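Local coordinates for 2-hydroxyisobutanoyl-CoA mutase large subunit (Aquincola tertiaricarbonis, PDB 4R3U), which supplies the substrate-binding part of a cobalamin-dependent enzyme that interconverts 2-hydroxyisobutyryl-CoA and (S)-3-hydroxybutyryl-CoA, at residues A[80-85]-A[319-324]. Numbering follows the deposited sequence.
Sequences YPFTRG and CYAKIM
Pro81, in a loop, lies against Ala321 on helix 306-327, with their CA atoms 5.1 Å apart. A cis peptide bond precedes Pro81, and a type I turn runs from Phe82 to Gly85. Ala321 CB points at the loop and is the centre of the contact. Ala321 CB meets Pro81 CB at 3.8 Å and lies 4.1 Å from Phe82 CD2, at the edge of that ring. Pro81 O is 3.2 Å from Ala321 CB. Tyr80 CE1 approaches Ala321 CB at 3.6 Å. The Tyr80 ring also turns its edge to Ala321 O, 3.5 Å from Tyr80 CE1. Tyr80 CG is anti to the backbone N (chi1 -179°), which brings the ring edge and OH to the helix, while Pro81 CB sits over one ring face. Tyr80 OH lies 3.7 Å from Lys322 CG, and the two side chains cross at about a right angle. A serine in place of Tyr80 would probably leave one side of the Ala321 methyl and the Lys322 stem without their aromatic neighbour. Lys322 extends onward to salt bridges with Glu430 and Asp73. The contact is van der Waals packing, apolar side chains with backbone carbonyls, of the loop before strand 97-102 on a helix of the TIM-barrel domain. Behind Ala321, Ile323 packs the helix against helices 264-283 and 420-442.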
loop_
_atom_site.group_PDB
_atom_site.type_symbol
_atom_site.label_atom_id
_atom_site.label_comp_id
_atom_site.label_asym_id
_atom_site.label_seq_id
_atom_site.Cartn_x
_atom_site.Cartn_y
_atom_site.Cartn_z
ATOM N N TYR A 80 11.162 25.413 14.516
ATOM C CA TYR A 80 12.561 25.117 14.196
ATOM C C TYR A 80 13.110 23.927 15.008
ATOM O O TYR A 80 12.806 23.865 16.206
ATOM C CB TYR A 80 13.406 26.392 14.436
ATOM C CG TYR A 80 14.884 26.249 14.117
ATOM C CD1 TYR A 80 15.379 26.540 12.845
ATOM C CD2 TYR A 80 15.792 25.852 15.094
ATOM C CE1 TYR A 80 16.740 26.438 12.561
ATOM C CE2 TYR A 80 17.149 25.716 14.807
ATOM C CZ TYR A 80 17.618 26.018 13.545
ATOM O OH TYR A 80 18.961 25.920 13.290
ATOM N N PRO A 81 13.919 22.985 14.423
ATOM C CA PRO A 81 14.383 22.890 13.036
ATOM C C PRO A 81 13.439 22.219 12.039
ATOM O O PRO A 81 13.895 21.794 10.972
ATOM C CB PRO A 81 15.726 22.172 13.177
ATOM C CG PRO A 81 15.507 21.233 14.326
ATOM C CD PRO A 81 14.446 21.853 15.215
ATOM N N PHE A 82 12.121 22.155 12.361
ATOM C CA PHE A 82 11.061 21.611 11.487
ATOM C C PHE A 82 11.186 20.143 11.084
ATOM O O PHE A 82 10.582 19.731 10.103
ATOM C CB PHE A 82 10.803 22.499 10.237
ATOM C CG PHE A 82 10.713 23.986 10.494
ATOM C CD1 PHE A 82 9.495 24.583 10.792
ATOM C CD2 PHE A 82 11.845 24.789 10.417
ATOM C CE1 PHE A 82 9.412 25.950 11.010
ATOM C CE2 PHE A 82 11.766 26.150 10.673
ATOM C CZ PHE A 82 10.547 26.728 10.947
ATOM N N THR A 83 11.906 19.336 11.864
ATOM C CA THR A 83 12.040 17.889 11.621
ATOM C C THR A 83 10.646 17.227 11.431
ATOM O O THR A 83 10.451 16.429 10.504
ATOM C CB THR A 83 12.789 17.295 12.815
ATOM O OG1 THR A 83 13.938 18.113 13.082
ATOM C CG2 THR A 83 13.144 15.791 12.646
ATOM N N ARG A 84 9.673 17.609 12.288
ATOM C CA ARG A 84 8.302 17.081 12.324
ATOM C C ARG A 84 7.307 17.671 11.294
ATOM O O ARG A 84 6.179 17.200 11.199
ATOM C CB ARG A 84 7.757 17.171 13.756
ATOM C CG ARG A 84 8.806 16.741 14.787
ATOM C CD ARG A 84 8.211 16.391 16.115
ATOM N NE ARG A 84 7.447 15.163 16.017
ATOM C CZ ARG A 84 6.501 14.810 16.868
ATOM N NH1 ARG A 84 6.203 15.592 17.899
ATOM N NH2 ARG A 84 5.835 13.673 16.696
ATOM N N GLY A 85 7.735 18.655 10.511
ATOM C CA GLY A 85 6.888 19.241 9.488
ATOM C C GLY A 85 7.039 20.744 9.401
ATOM O O GLY A 85 7.328 21.399 10.412
ATOM N N CYS A 319 18.394 19.646 8.332
ATOM C CA CYS A 319 19.618 20.122 7.678
ATOM C C CYS A 319 19.383 21.483 7.031
ATOM O O CYS A 319 20.165 22.416 7.242
ATOM C CB CYS A 319 20.115 19.094 6.663
ATOM S SG CYS A 319 20.741 17.564 7.400
ATOM N N TYR A 320 18.264 21.602 6.302
ATOM C CA TYR A 320 17.844 22.826 5.647
ATOM C C TYR A 320 17.653 23.955 6.648
ATOM O O TYR A 320 18.165 25.048 6.406
ATOM C CB TYR A 320 16.550 22.600 4.851
ATOM C CG TYR A 320 16.008 23.871 4.227
ATOM C CD1 TYR A 320 16.625 24.445 3.117
ATOM C CD2 TYR A 320 14.882 24.503 4.750
ATOM C CE1 TYR A 320 16.125 25.607 2.529
ATOM C CE2 TYR A 320 14.373 25.661 4.173
ATOM C CZ TYR A 320 15.002 26.212 3.064
ATOM O OH TYR A 320 14.509 27.353 2.496
ATOM N N ALA A 321 16.919 23.697 7.768
ATOM C CA ALA A 321 16.697 24.699 8.819
ATOM C C ALA A 321 18.029 25.223 9.361
ATOM O O ALA A 321 18.233 26.448 9.396
ATOM C CB ALA A 321 15.878 24.113 9.944
ATOM N N LYS A 322 18.950 24.280 9.721
ATOM C CA LYS A 322 20.262 24.582 10.282
ATOM C C LYS A 322 21.130 25.413 9.347
ATOM O O LYS A 322 21.773 26.349 9.808
ATOM C CB LYS A 322 20.968 23.301 10.760
ATOM C CG LYS A 322 20.331 22.724 12.013
ATOM C CD LYS A 322 20.889 21.370 12.433
ATOM C CE LYS A 322 20.362 21.015 13.809
ATOM N NZ LYS A 322 21.028 19.814 14.377
ATOM N N ILE A 323 21.110 25.094 8.034
ATOM C CA ILE A 323 21.890 25.779 6.984
ATOM C C ILE A 323 21.416 27.222 6.842
ATOM O O ILE A 323 22.229 28.141 6.889
ATOM C CB ILE A 323 21.822 24.998 5.636
ATOM C CG1 ILE A 323 22.576 23.645 5.717
ATOM C CG2 ILE A 323 22.333 25.831 4.466
ATOM C CD1 ILE A 323 22.158 22.613 4.541
ATOM N N MET A 324 20.097 27.411 6.673
ATOM C CA MET A 324 19.453 28.715 6.512
ATOM C C MET A 324 19.674 29.638 7.714
ATOM O O MET A 324 20.080 30.793 7.527
ATOM C CB MET A 324 17.960 28.541 6.162
ATOM C CG MET A 324 17.726 27.793 4.842
ATOM S SD MET A 324 18.731 28.324 3.402
ATOM C CE MET A 324 17.876 29.725 2.933
#